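PDB 6H7F: BauA from Acinetobacter baumannii, which probably takes up the iron-loaded siderophore acinetobactin across the outer membrane as a TonB-dependent receptor. Local coordinates for residues A[98-103]-A[684-689]; A[252-257]-A[281-286]. One frame throughout, in Å; residues are numbered along the deposited sequence.

Contact 1: residues A[98-103]-A[684-689]; sequences GGWSEN and QPQLTN. With OPZ (~{N}-[(4~{S},5~{R})-2-[2-(1~{H}-imidazol-4-yl)ethyl]-5-methyl-3-oxidanylidene-1,2-oxazolidin-4-yl]-2,3-bis(oxidanyl)benzamide), chain G; OPV (~{N}-[(4~{S},5~{S})-2-[2-(1~{H}-imidazol-4-yl)ethyl]-5-methyl-3-oxidanylidene-1,2-oxazolidin-4-yl]-2,3-bis(oxidanyl)benzamide), chain F; EDO (1,2-ethanediol), chain O.
Beside the ferric siderophore site of this TonB-dependent receptor, plug loop 98-103 meets segment 684-689, part of the loop joining barrel strands 665-674 and 697-705. The evidence for the site is direct: the Leu-687 side chain lies about 4 Å from the iron(III) ion, and Trp-100 and Leu-687 both touch FV8. The direct polar link is the hydrogen bond from Gln-686 NE2 to Asn-103 OD1 (2.9 Å, N-H...O angle 163°). The acceptor lies in the Gln-686 amide plane, whereas the donor stands 40° out of the Asn-103 carbonyl plane, not on a lone pair. The two amide planes are 70° apart. The Gln-686 chain, extended beyond CG, carries its amide across to the plug. The second N-H of NE2 can point to water 2, which donates to Ser-101 OG. The Gln-686 amide is nearly perpendicular to the indole, with OE1 3.6 Å from Trp-100 CH2. Beside it, Leu-687 CD1 reaches Trp-100 CZ2 at 3.5 Å, approaching obliquely. Water 1 accepts from Trp-100 NE1 and donates to Gln-686 O; water 4 accepts from Asn-103 ND2 and donates to Gln-684 O. OPZ and OPV overlap as alternative occupants: Leu-687 CD1 lies 3.6 Å from OPZ CAU, and Leu-687 CD2 3.6 Å from OPV N. Behind the contact, Tyr-128 packs edge-to-face with Trp-100, and Gln-684 touches Val-602 and Ala-603 of strand 599-618.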
ATOM      1  N   GLY A  98     -17.561  11.635  -1.516  1.00 23.02           N
ATOM      2  CA  GLY A  98     -18.546  12.034  -0.503  1.00 27.69           C
ATOM      3  C   GLY A  98     -18.881  13.518  -0.585  1.00 23.94           C
ATOM      4  O   GLY A  98     -19.110  14.172   0.421  1.00 25.46           O
ATOM      5  N   GLY A  99     -18.925  14.048  -1.807  1.00 27.51           N
ATOM      6  CA  GLY A  99     -19.470  15.388  -2.062  1.00 26.81           C
ATOM      7  C   GLY A  99     -20.973  15.429  -1.826  1.00 22.81           C
ATOM      8  O   GLY A  99     -21.598  14.391  -1.633  1.00 24.61           O
ATOM      9  N   TRP A 100     -21.549  16.638  -1.835  1.00 22.91           N
ATOM     10  CA  TRP A 100     -22.981  16.798  -1.649  1.00 24.78           C
ATOM     11  C   TRP A 100     -23.726  16.496  -2.965  1.00 26.60           C
ATOM     12  O   TRP A 100     -24.944  16.384  -2.959  1.00 29.17           O
ATOM     13  CB  TRP A 100     -23.325  18.187  -1.091  1.00 24.90           C
ATOM     14  CG  TRP A 100     -22.686  19.313  -1.829  1.00 28.64           C
ATOM     15  CD1 TRP A 100     -21.468  19.872  -1.576  1.00 32.47           C
ATOM     16  CD2 TRP A 100     -23.223  20.014  -2.957  1.00 28.10           C
ATOM     17  NE1 TRP A 100     -21.218  20.885  -2.455  1.00 29.32           N
ATOM     18  CE2 TRP A 100     -22.263  20.981  -3.333  1.00 32.33           C
ATOM     19  CE3 TRP A 100     -24.400  19.909  -3.700  1.00 32.35           C
ATOM     20  CZ2 TRP A 100     -22.461  21.854  -4.404  1.00 30.51           C
ATOM     21  CZ3 TRP A 100     -24.585  20.757  -4.776  1.00 26.77           C
ATOM     22  CH2 TRP A 100     -23.626  21.707  -5.125  1.00 30.20           C
ATOM     23  N   SER A 101     -22.982  16.345  -4.069  1.00 25.02           N
ATOM     24  CA  SER A 101     -23.534  15.825  -5.343  1.00 28.60           C
ATOM     25  C   SER A 101     -22.404  15.249  -6.204  1.00 26.72           C
ATOM     26  O   SER A 101     -21.217  15.523  -5.974  1.00 31.87           O
ATOM     27  CB  SER A 101     -24.282  16.900  -6.104  1.00 27.68           C
ATOM     28  OG  SER A 101     -23.381  17.728  -6.823  1.00 26.13           O
ATOM     29  N   GLU A 102     -22.796  14.482  -7.218  1.00 26.70           N
ATOM     30  CA  GLU A 102     -21.920  14.143  -8.321  1.00 26.59           C
ATOM     31  C   GLU A 102     -21.521  15.433  -9.041  1.00 26.41           C
ATOM     32  O   GLU A 102     -22.205  16.460  -8.947  1.00 32.64           O
ATOM     33  CB  GLU A 102     -22.603  13.146  -9.263  1.00 27.47           C
ATOM     34  CG  GLU A 102     -22.967  11.815  -8.599  1.00 34.01           C
ATOM     35  CD  GLU A 102     -23.312  10.680  -9.565  1.00 37.14           C
ATOM     36  OE1 GLU A 102     -22.514  10.441 -10.504  1.00 44.91           O
ATOM     37  OE2 GLU A 102     -24.389  10.057  -9.395  1.00 32.11           O
ATOM     38  N   ASN A 103     -20.397  15.374  -9.748  1.00 25.36           N
ATOM     39  CA  ASN A 103     -19.924  16.478 -10.522  1.00 23.72           C
ATOM     40  C   ASN A 103     -19.136  15.945 -11.718  1.00 26.91           C
ATOM     41  O   ASN A 103     -18.061  15.350 -11.553  1.00 31.76           O
ATOM     42  CB  ASN A 103     -19.057  17.420  -9.695  1.00 25.04           C
ATOM     43  CG  ASN A 103     -18.693  18.673 -10.451  1.00 30.34           C
ATOM     44  OD1 ASN A 103     -19.550  19.293 -11.088  1.00 35.14           O
ATOM     45  ND2 ASN A 103     -17.424  19.039 -10.409  1.00 29.21           N
ATOM     46  N   GLN A 684     -11.221  21.048  -9.049  1.00 28.36           N
ATOM     47  CA  GLN A 684     -12.246  22.055  -8.784  1.00 29.05           C
ATOM     48  C   GLN A 684     -13.629  21.403  -8.713  1.00 28.39           C
ATOM     49  O   GLN A 684     -14.124  20.843  -9.693  1.00 28.13           O
ATOM     50  CB  GLN A 684     -12.245  23.152  -9.840  1.00 25.20           C
ATOM     51  CG  GLN A 684     -13.260  24.244  -9.530  1.00 25.83           C
ATOM     52  CD  GLN A 684     -12.879  25.593 -10.092  1.00 29.49           C
ATOM     53  OE1 GLN A 684     -13.473  26.068 -11.068  1.00 31.22           O
ATOM     54  NE2 GLN A 684     -11.878  26.223  -9.484  1.00 22.18           N
ATOM     55  N   PRO A 685     -14.302  21.477  -7.546  1.00 25.48           N
ATOM     56  CA  PRO A 685     -15.702  21.084  -7.428  1.00 26.78           C
ATOM     57  C   PRO A 685     -16.662  22.235  -7.789  1.00 24.50           C
ATOM     58  O   PRO A 685     -16.218  23.311  -8.217  1.00 22.92           O
ATOM     59  CB  PRO A 685     -15.776  20.764  -5.931  1.00 28.17           C
ATOM     60  CG  PRO A 685     -14.920  21.840  -5.307  1.00 25.58           C
ATOM     61  CD  PRO A 685     -13.776  22.032  -6.290  1.00 27.41           C
ATOM     62  N   GLN A 686     -17.954  22.019  -7.544  1.00 25.02           N
ATOM     63  CA  GLN A 686     -18.964  23.057  -7.646  1.00 30.75           C
ATOM     64  C   GLN A 686     -18.848  24.004  -6.439  1.00 29.74           C
ATOM     65  O   GLN A 686     -18.626  23.560  -5.307  1.00 24.35           O
ATOM     66  CB  GLN A 686     -20.345  22.409  -7.762  1.00 35.01           C
ATOM     67  CG  GLN A 686     -20.583  21.721  -9.106  1.00 38.25           C
ATOM     68  CD  GLN A 686     -21.990  21.174  -9.239  1.00 46.08           C
ATOM     69  OE1 GLN A 686     -22.942  21.738  -8.709  1.00 46.14           O
ATOM     70  NE2 GLN A 686     -22.137  20.060  -9.943  1.00 43.59           N
ATOM     71  N   LEU A 687     -18.929  25.314  -6.722  1.00 28.21           N
ATOM     72  CA  LEU A 687     -19.234  26.396  -5.740  1.00 29.35           C
ATOM     73  C   LEU A 687     -17.971  26.823  -4.967  1.00 34.65           C
ATOM     74  O   LEU A 687     -17.812  27.995  -4.674  1.00 35.57           O
ATOM     75  CB  LEU A 687     -20.353  25.941  -4.795  1.00 26.72           C
ATOM     76  CG  LEU A 687     -21.681  25.609  -5.486  1.00 32.72           C
ATOM     77  CD1 LEU A 687     -22.782  25.375  -4.470  1.00 31.18           C
ATOM     78  CD2 LEU A 687     -22.085  26.725  -6.469  1.00 33.03           C
ATOM     79  N   THR A 688     -17.079  25.872  -4.655  1.00 25.98           N
ATOM     80  CA  THR A 688     -15.778  26.190  -4.069  1.00 30.22           C
ATOM     81  C   THR A 688     -14.663  25.921  -5.093  1.00 32.15           C
ATOM     82  O   THR A 688     -14.873  25.216  -6.094  1.00 30.56           O
ATOM     83  CB  THR A 688     -15.563  25.422  -2.759  1.00 28.39           C
ATOM     84  OG1 THR A 688     -15.676  24.019  -3.000  1.00 26.72           O
ATOM     85  CG2 THR A 688     -16.548  25.816  -1.678  1.00 28.98           C
ATOM     86  N   ASN A 689     -13.478  26.475  -4.814  1.00 24.94           N
ATOM     87  CA  ASN A 689     -12.345  26.484  -5.750  1.00 27.02           C
ATOM     88  C   ASN A 689     -11.695  25.089  -5.858  1.00 26.79           C
ATOM     89  O   ASN A 689     -11.296  24.690  -6.945  1.00 32.46           O
ATOM     90  CB  ASN A 689     -11.279  27.490  -5.322  1.00 26.77           C
ATOM     91  CG  ASN A 689     -11.761  28.924  -5.296  1.00 33.46           C
ATOM     92  OD1 ASN A 689     -11.215  29.737  -4.544  1.00 26.18           O
ATOM     93  ND2 ASN A 689     -12.719  29.257  -6.164  1.00 27.07           N
TER
HETATM   94  CAJ OPZ G 804     -29.528  28.985  -9.247  0.50 74.71           C
HETATM   95  NAM OPZ G 804     -29.564  30.305  -9.021  0.50 67.75           N
HETATM   96  CAI OPZ G 804     -30.639  30.565  -8.269  0.50 75.66           C
HETATM   97  NAO OPZ G 804     -31.273  29.409  -8.021  0.50 77.22           N
HETATM   98  CAT OPZ G 804     -30.580  28.446  -8.625  0.50 71.94           C
HETATM   99  CAK OPZ G 804     -30.945  26.932  -8.609  0.50 58.18           C
HETATM  100  CAL OPZ G 804     -30.231  26.212  -7.445  0.50 55.83           C
HETATM  101  NAY OPZ G 804     -28.809  26.677  -7.345  0.50 55.18           N
HETATM  102  C   OPZ G 804     -28.265  27.559  -6.494  0.50 47.28           C
HETATM  103  O   OPZ G 804     -28.884  28.167  -5.619  0.50 36.14           O
HETATM  104  OG1 OPZ G 804     -27.680  26.215  -8.304  0.50 65.80           O
HETATM  105  CB  OPZ G 804     -26.499  26.521  -7.579  0.50 56.15           C
HETATM  106  CG2 OPZ G 804     -26.176  25.359  -6.636  0.50 51.65           C
HETATM  107  CA  OPZ G 804     -26.916  27.781  -6.808  0.50 49.22           C
HETATM  108  N   OPZ G 804     -26.059  28.011  -5.627  0.50 44.23           N
HETATM  109  CAQ OPZ G 804     -25.090  28.933  -5.688  0.50 37.03           C
HETATM  110  OAB OPZ G 804     -24.822  29.522  -6.726  0.50 27.98           O
HETATM  111  CAV OPZ G 804     -24.273  29.070  -4.564  0.50 36.67           C
HETATM  112  CAH OPZ G 804     -23.140  29.901  -4.603  0.50 33.37           C
HETATM  113  CAF OPZ G 804     -22.303  30.013  -3.488  0.50 33.93           C
HETATM  114  CAG OPZ G 804     -22.580  29.276  -2.327  0.50 35.46           C
HETATM  115  CAS OPZ G 804     -23.699  28.445  -2.308  0.50 33.63           C
HETATM  116  OAD OPZ G 804     -24.070  27.711  -1.245  0.50 31.29           O
HETATM  117  CAU OPZ G 804     -24.521  28.352  -3.411  0.50 34.36           C
HETATM  118  OAE OPZ G 804     -25.606  27.540  -3.342  0.50 29.87           O
HETATM  119  CAJ OPV F 803     -29.326  30.157  -8.863  0.50112.49           C
HETATM  120  NAM OPV F 803     -29.814  31.376  -8.626  0.50103.85           N
HETATM  121  CAI OPV F 803     -31.022  31.240  -8.069  0.50109.33           C
HETATM  122  NAO OPV F 803     -31.289  29.936  -7.957  0.50120.87           N
HETATM  123  CAT OPV F 803     -30.238  29.285  -8.445  0.50121.84           C
HETATM  124  CAK OPV F 803     -30.103  27.748  -8.527  0.50116.25           C
HETATM  125  CAL OPV F 803     -29.351  27.203  -7.298  0.50104.43           C
HETATM  126  NAY OPV F 803     -27.861  27.413  -7.397  0.50 86.05           N
HETATM  127  C   OPV F 803     -27.224  28.556  -7.144  0.50 66.91           C
HETATM  128  O   OPV F 803     -27.778  29.592  -6.777  0.50 64.78           O
HETATM  129  OG1 OPV F 803     -26.795  26.349  -7.805  0.50 76.34           O
HETATM  130  CB  OPV F 803     -25.593  27.114  -8.015  0.50 62.70           C
HETATM  131  CG2 OPV F 803     -25.357  27.357  -9.510  0.50 52.04           C
HETATM  132  CA  OPV F 803     -25.846  28.432  -7.266  0.50 60.10           C
HETATM  133  N   OPV F 803     -25.245  28.393  -5.910  0.50 52.21           N
HETATM  134  CAQ OPV F 803     -24.404  29.359  -5.526  0.50 48.42           C
HETATM  135  OAB OPV F 803     -24.025  30.226  -6.305  0.50 49.70           O
HETATM  136  CAV OPV F 803     -23.801  29.268  -4.265  0.50 39.28           C
HETATM  137  CAH OPV F 803     -22.630  30.023  -4.087  0.50 32.87           C
HETATM  138  CAF OPV F 803     -21.926  29.991  -2.878  0.50 30.37           C
HETATM  139  CAG OPV F 803     -22.389  29.195  -1.820  0.50 31.20           C
HETATM  140  CAS OPV F 803     -23.548  28.445  -2.000  0.50 30.97           C
HETATM  141  OAD OPV F 803     -24.086  27.663  -1.051  0.50 32.36           O
HETATM  142  CAU OPV F 803     -24.243  28.473  -3.190  0.50 35.95           C
HETATM  143  OAE OPV F 803     -25.379  27.705  -3.250  0.50 29.73           O
HETATM  144  C1  EDO O 812      -8.989  33.824  -6.687  1.00 33.55           C
HETATM  145  O1  EDO O 812      -8.657  33.793  -8.070  1.00 39.37           O
HETATM  146  C2  EDO O 812     -10.244  33.006  -6.526  1.00 42.18           C
HETATM  147  O2  EDO O 812      -9.961  31.639  -6.856  1.00 43.62           O
HETATM  148  O   HOH W   1     -18.480  21.710  -3.171  1.00 25.39           O
HETATM  149  O   HOH W   2     -24.820  19.344  -8.750  1.00 43.43           O
HETATM  150  O   HOH W   3     -24.414  18.295 -10.896  1.00 30.93           O
HETATM  151  O   HOH W   4     -16.374  21.800 -10.868  1.00 27.97           O

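Contact 2: residues A[252-257]-A[281-286]; sequences DGVTRG and GSVETK. With FV8 ((4~{S},5~{R})-2-[2,3-bis(oxidanyl)phenyl]-~{N}-[2-(1~{H}-imidazol-4-yl)ethyl]-5-methyl-~{N}-oxidanyl-4,5-dihydro-1,3-oxazole-4-carboxamide), chain E; OPZ (~{N}-[(4~{S},5~{R})-2-[2-(1~{H}-imidazol-4-yl)ethyl]-5-methyl-3-oxidanylidene-1,2-oxazolidin-4-yl]-2,3-bis(oxidanyl)benzamide), chain G; EDO (1,2-ethanediol), chain T.
The flat guanidinium of Arg-256 has the FV8 methyl CG2 over one face, while FV8 OAE and OPZ OAD lie at its edge, in plane. Both oxygens receive hydrogen bonds: NH1 of Arg-256 gives one to FV8 OAE at 2.9 Å (160°), and its NH2 gives one to OPZ OAD at 2.8 Å (149°), or to OAD of OPV, the diastereomer that occupies the same place as an alternative. A longer, weak bond from NH2 also reaches OAE. The side chain bends at chi2 on its way to these ligands, and NE binds Ser-321 O, which helps fix the rotation of the group. A positive guanidinium here would probably stabilise negative charge on the two oxygens.

Arg-256 does not touch 281-286; the segments meet through 252-254 and 281-283. The backbone bond from Gly-253 N to Gly-281 O is short, 2.7 Å. Next to it Asp-252 and Ser-282 form an antiparallel non-hydrogen-bonded pair, with CA atoms 4.5 Å apart and both side chains on the same face of the sheet. There Asp-252 OD1 comes to 3.4 Å from Ser-282 CB, although its polar partner is His-250 NE2. Val-254 lies just beyond the strand pairing, its CG2 3.6 Å from Val-283 CG1, the side chains crossing at about a right angle. Trp-100 of the plug touches both valines.

Gly-253 has positive phi and psi, the backbone turning there as the chain leaves strand 238-252. Such an antiparallel end belongs to the transmembrane beta-barrel of TonB-dependent receptors; here the loop beyond it carries Arg-256 into the siderophore site.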
ATOM      1  N   ASP A 252     -22.011  11.371   6.150  1.00 27.18           N
ATOM      2  CA  ASP A 252     -21.425  12.021   7.322  1.00 28.93           C
ATOM      3  C   ASP A 252     -19.960  12.337   7.017  1.00 26.55           C
ATOM      4  O   ASP A 252     -19.242  11.497   6.504  1.00 31.35           O
ATOM      5  CB  ASP A 252     -21.526  11.122   8.558  1.00 31.87           C
ATOM      6  CG  ASP A 252     -22.934  10.928   9.097  1.00 41.40           C
ATOM      7  OD1 ASP A 252     -23.716  11.904   9.081  1.00 54.47           O
ATOM      8  OD2 ASP A 252     -23.245   9.791   9.515  1.00 55.03           O
ATOM      9  N   GLY A 253     -19.538  13.559   7.337  1.00 28.03           N
ATOM     10  CA  GLY A 253     -18.276  14.114   6.859  1.00 26.37           C
ATOM     11  C   GLY A 253     -18.299  14.369   5.364  1.00 26.97           C
ATOM     12  O   GLY A 253     -17.405  13.934   4.632  1.00 30.76           O
ATOM     13  N   VAL A 254     -19.347  15.058   4.906  1.00 29.92           N
ATOM     14  CA  VAL A 254     -19.488  15.465   3.498  1.00 27.49           C
ATOM     15  C   VAL A 254     -18.342  16.422   3.144  1.00 25.15           C
ATOM     16  O   VAL A 254     -17.895  17.210   3.980  1.00 29.93           O
ATOM     17  CB  VAL A 254     -20.861  16.127   3.275  1.00 28.65           C
ATOM     18  CG1 VAL A 254     -21.024  17.366   4.144  1.00 26.56           C
ATOM     19  CG2 VAL A 254     -21.114  16.449   1.807  1.00 29.74           C
ATOM     20  N   THR A 255     -17.872  16.353   1.901  1.00 27.33           N
ATOM     21  CA  THR A 255     -16.793  17.227   1.435  1.00 30.20           C
ATOM     22  C   THR A 255     -17.386  18.389   0.628  1.00 30.05           C
ATOM     23  O   THR A 255     -18.167  18.187  -0.332  1.00 31.63           O
ATOM     24  CB  THR A 255     -15.711  16.434   0.683  1.00 33.25           C
ATOM     25  OG1 THR A 255     -14.684  17.335   0.279  1.00 43.37           O
ATOM     26  CG2 THR A 255     -16.222  15.723  -0.537  1.00 39.51           C
ATOM     27  N   ARG A 256     -17.041  19.610   1.051  1.00 26.03           N
ATOM     28  CA  ARG A 256     -17.611  20.849   0.493  1.00 23.20           C
ATOM     29  C   ARG A 256     -16.543  21.617  -0.296  1.00 26.12           C
ATOM     30  O   ARG A 256     -16.859  22.374  -1.200  1.00 27.22           O
ATOM     31  CB  ARG A 256     -18.166  21.717   1.615  1.00 21.47           C
ATOM     32  CG  ARG A 256     -18.622  23.096   1.158  1.00 26.76           C
ATOM     33  CD  ARG A 256     -19.874  23.093   0.279  1.00 25.01           C
ATOM     34  NE  ARG A 256     -20.317  24.460   0.028  1.00 26.78           N
ATOM     35  CZ  ARG A 256     -21.488  24.800  -0.496  1.00 29.78           C
ATOM     36  NH1 ARG A 256     -22.273  23.870  -1.016  1.00 25.50           N
ATOM     37  NH2 ARG A 256     -21.868  26.073  -0.490  1.00 24.64           N
ATOM     38  N   GLY A 257     -15.272  21.413   0.075  1.00 28.63           N
ATOM     39  CA  GLY A 257     -14.141  22.007  -0.611  1.00 29.16           C
ATOM     40  C   GLY A 257     -13.785  23.361  -0.032  1.00 29.02           C
ATOM     41  O   GLY A 257     -14.393  23.809   0.946  1.00 28.83           O
ATOM     42  N   GLY A 281     -20.248  17.443   9.906  1.00 32.68           N
ATOM     43  CA  GLY A 281     -21.073  17.895   8.779  1.00 30.62           C
ATOM     44  C   GLY A 281     -21.735  16.723   8.082  1.00 31.04           C
ATOM     45  O   GLY A 281     -21.179  15.619   8.022  1.00 34.31           O
ATOM     46  N   SER A 282     -22.944  16.938   7.561  1.00 29.98           N
ATOM     47  CA  SER A 282     -23.634  15.860   6.858  1.00 28.64           C
ATOM     48  C   SER A 282     -24.577  16.411   5.788  1.00 27.32           C
ATOM     49  O   SER A 282     -25.032  17.548   5.849  1.00 28.24           O
ATOM     50  CB  SER A 282     -24.367  14.962   7.821  1.00 30.65           C
ATOM     51  OG  SER A 282     -25.438  15.652   8.422  1.00 32.97           O
ATOM     52  N   VAL A 283     -24.828  15.568   4.794  1.00 25.96           N
ATOM     53  CA  VAL A 283     -25.813  15.791   3.790  1.00 29.24           C
ATOM     54  C   VAL A 283     -26.680  14.538   3.663  1.00 25.47           C
ATOM     55  O   VAL A 283     -26.212  13.417   3.843  1.00 29.42           O
ATOM     56  CB  VAL A 283     -25.147  16.141   2.454  1.00 27.63           C
ATOM     57  CG1 VAL A 283     -24.392  14.958   1.884  1.00 32.93           C
ATOM     58  CG2 VAL A 283     -26.151  16.671   1.459  1.00 33.62           C
ATOM     59  N   GLU A 284     -27.953  14.751   3.366  1.00 28.01           N
ATOM     60  CA  GLU A 284     -28.907  13.679   3.115  1.00 34.03           C
ATOM     61  C   GLU A 284     -29.898  14.119   2.028  1.00 33.51           C
ATOM     62  O   GLU A 284     -30.423  15.234   2.064  1.00 35.05           O
ATOM     63  CB  GLU A 284     -29.654  13.342   4.395  1.00 39.27           C
ATOM     64  CG  GLU A 284     -30.494  12.094   4.289  1.00 48.72           C
ATOM     65  CD  GLU A 284     -31.317  11.836   5.533  1.00 62.89           C
ATOM     66  OE1 GLU A 284     -32.364  12.522   5.689  1.00 53.91           O
ATOM     67  OE2 GLU A 284     -30.878  10.987   6.372  1.00 59.12           O
ATOM     68  N   THR A 285     -30.128  13.227   1.062  0.50 34.32           N
ATOM     69  CA  THR A 285     -31.131  13.404   0.033  0.50 39.10           C
ATOM     70  C   THR A 285     -32.023  12.160  -0.003  0.50 36.30           C
ATOM     71  O   THR A 285     -31.525  11.038  -0.133  0.50 41.47           O
ATOM     72  CB  THR A 285     -30.489  13.685  -1.332  0.50 45.05           C
ATOM     73  OG1 THR A 285     -29.546  14.744  -1.180  0.50 53.40           O
ATOM     74  CG2 THR A 285     -31.496  14.078  -2.388  0.50 47.41           C
ATOM     75  N   LYS A 286     -33.335  12.374   0.146  1.00 33.36           N
ATOM     76  CA  LYS A 286     -34.351  11.339  -0.122  1.00 28.99           C
ATOM     77  C   LYS A 286     -35.032  11.656  -1.457  1.00 31.49           C
ATOM     78  O   LYS A 286     -35.527  12.766  -1.663  1.00 33.42           O
ATOM     79  CB  LYS A 286     -35.395  11.299   0.997  1.00 32.08           C
ATOM     80  CG  LYS A 286     -34.901  10.787   2.341  1.00 35.67           C
ATOM     81  CD  LYS A 286     -35.833  11.114   3.490  1.00 45.49           C
ATOM     82  CE  LYS A 286     -35.287  10.672   4.830  1.00 60.15           C
ATOM     83  NZ  LYS A 286     -36.362  10.553   5.845  1.00 68.41           N
TER
HETATM   84  CAJ FV8 E 802     -28.706  24.441  -3.625  1.00 27.59           C
HETATM   85  NAN FV8 E 802     -29.395  25.526  -3.293  1.00 24.25           N
HETATM   86  CAI FV8 E 802     -28.535  26.365  -2.631  1.00 27.96           C
HETATM   87  NAO FV8 E 802     -27.283  25.804  -2.555  1.00 28.44           N
HETATM   88  CAT FV8 E 802     -27.422  24.629  -3.183  1.00 29.65           C
HETATM   89  CAK FV8 E 802     -26.323  23.608  -3.387  1.00 26.79           C
HETATM   90  CAL FV8 E 802     -25.962  22.932  -2.055  1.00 25.48           C
HETATM   91  NAY FV8 E 802     -25.475  23.953  -1.132  1.00 20.79           N
HETATM   92  OAE FV8 E 802     -24.826  25.042  -1.652  1.00 24.77           O
HETATM   93  C   FV8 E 802     -25.602  23.843   0.174  1.00 24.29           C
HETATM   94  O   FV8 E 802     -26.167  22.845   0.702  1.00 23.33           O
HETATM   95  CA  FV8 E 802     -25.118  24.983   0.868  1.00 21.16           C
HETATM   96  N   FV8 E 802     -25.866  26.200   0.418  1.00 23.40           N
HETATM   97  CB  FV8 E 802     -25.383  24.944   2.360  1.00 26.79           C
HETATM   98  CG2 FV8 E 802     -24.105  25.214   3.193  1.00 25.03           C
HETATM   99  OG1 FV8 E 802     -26.261  26.042   2.630  1.00 26.65           O
HETATM  100  CAR FV8 E 802     -26.461  26.762   1.490  1.00 29.66           C
HETATM  101  CAV FV8 E 802     -27.295  27.830   1.455  1.00 27.98           C
HETATM  102  CAH FV8 E 802     -27.946  28.223   2.631  1.00 28.90           C
HETATM  103  CAF FV8 E 802     -28.827  29.318   2.637  1.00 30.90           C
HETATM  104  CAG FV8 E 802     -29.094  30.022   1.448  1.00 31.82           C
HETATM  105  CAS FV8 E 802     -28.459  29.616   0.271  1.00 34.93           C
HETATM  106  OAC FV8 E 802     -28.647  30.241  -0.931  1.00 36.20           O
HETATM  107  CAU FV8 E 802     -27.587  28.521   0.297  1.00 29.04           C
HETATM  108  OAD FV8 E 802     -26.969  28.155  -0.840  1.00 27.52           O
HETATM  109  CAJ OPZ G 804     -29.528  28.985  -9.247  0.50 74.71           C
HETATM  110  NAM OPZ G 804     -29.564  30.305  -9.021  0.50 67.75           N
HETATM  111  CAI OPZ G 804     -30.639  30.565  -8.269  0.50 75.66           C
HETATM  112  NAO OPZ G 804     -31.273  29.409  -8.021  0.50 77.22           N
HETATM  113  CAT OPZ G 804     -30.580  28.446  -8.625  0.50 71.94           C
HETATM  114  CAK OPZ G 804     -30.945  26.932  -8.609  0.50 58.18           C
HETATM  115  CAL OPZ G 804     -30.231  26.212  -7.445  0.50 55.83           C
HETATM  116  NAY OPZ G 804     -28.809  26.677  -7.345  0.50 55.18           N
HETATM  117  C   OPZ G 804     -28.265  27.559  -6.494  0.50 47.28           C
HETATM  118  O   OPZ G 804     -28.884  28.167  -5.619  0.50 36.14           O
HETATM  119  OG1 OPZ G 804     -27.680  26.215  -8.304  0.50 65.80           O
HETATM  120  CB  OPZ G 804     -26.499  26.521  -7.579  0.50 56.15           C
HETATM  121  CG2 OPZ G 804     -26.176  25.359  -6.636  0.50 51.65           C
HETATM  122  CA  OPZ G 804     -26.916  27.781  -6.808  0.50 49.22           C
HETATM  123  N   OPZ G 804     -26.059  28.011  -5.627  0.50 44.23           N
HETATM  124  CAQ OPZ G 804     -25.090  28.933  -5.688  0.50 37.03           C
HETATM  125  OAB OPZ G 804     -24.822  29.522  -6.726  0.50 27.98           O
HETATM  126  CAV OPZ G 804     -24.273  29.070  -4.564  0.50 36.67           C
HETATM  127  CAH OPZ G 804     -23.140  29.901  -4.603  0.50 33.37           C
HETATM  128  CAF OPZ G 804     -22.303  30.013  -3.488  0.50 33.93           C
HETATM  129  CAG OPZ G 804     -22.580  29.276  -2.327  0.50 35.46           C
HETATM  130  CAS OPZ G 804     -23.699  28.445  -2.308  0.50 33.63           C
HETATM  131  OAD OPZ G 804     -24.070  27.711  -1.245  0.50 31.29           O
HETATM  132  CAU OPZ G 804     -24.521  28.352  -3.411  0.50 34.36           C
HETATM  133  OAE OPZ G 804     -25.606  27.540  -3.342  0.50 29.87           O
HETATM  134  C1  EDO T 817     -28.640  16.255   7.146  1.00 42.38           C
HETATM  135  O1  EDO T 817     -27.834  15.095   7.386  1.00 49.68           O
HETATM  136  C2  EDO T 817     -28.336  17.337   8.169  1.00 43.48           C
HETATM  137  O2  EDO T 817     -29.171  17.174   9.320  1.00 49.87           O

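Overall arrangement
Contact 1 joins the plug to the loop between barrel strands 665-674 and 697-705, and contact 2 joins the end of one barrel strand to the start of its neighbour. Their centres are 11 Å apart, and both touch OPZ. Two probable hydrogen bonds connect them: Thr-688 OG1 to Arg-256 O (2.7 Å) and Thr-255 N to Gly-98 O (2.9 Å). Contact 2 is the more buried, four of its six touching residues against three of eight in contact 1. Contact 1 relies on side-chain amides, bridging waters and an indole-leucine contact between irregular loops; contact 2 relies on backbone pairing and a valine pair. Toward the ligands, contact 1 offers apolar Leu-687, whereas segment 252-257 offers charged Arg-256.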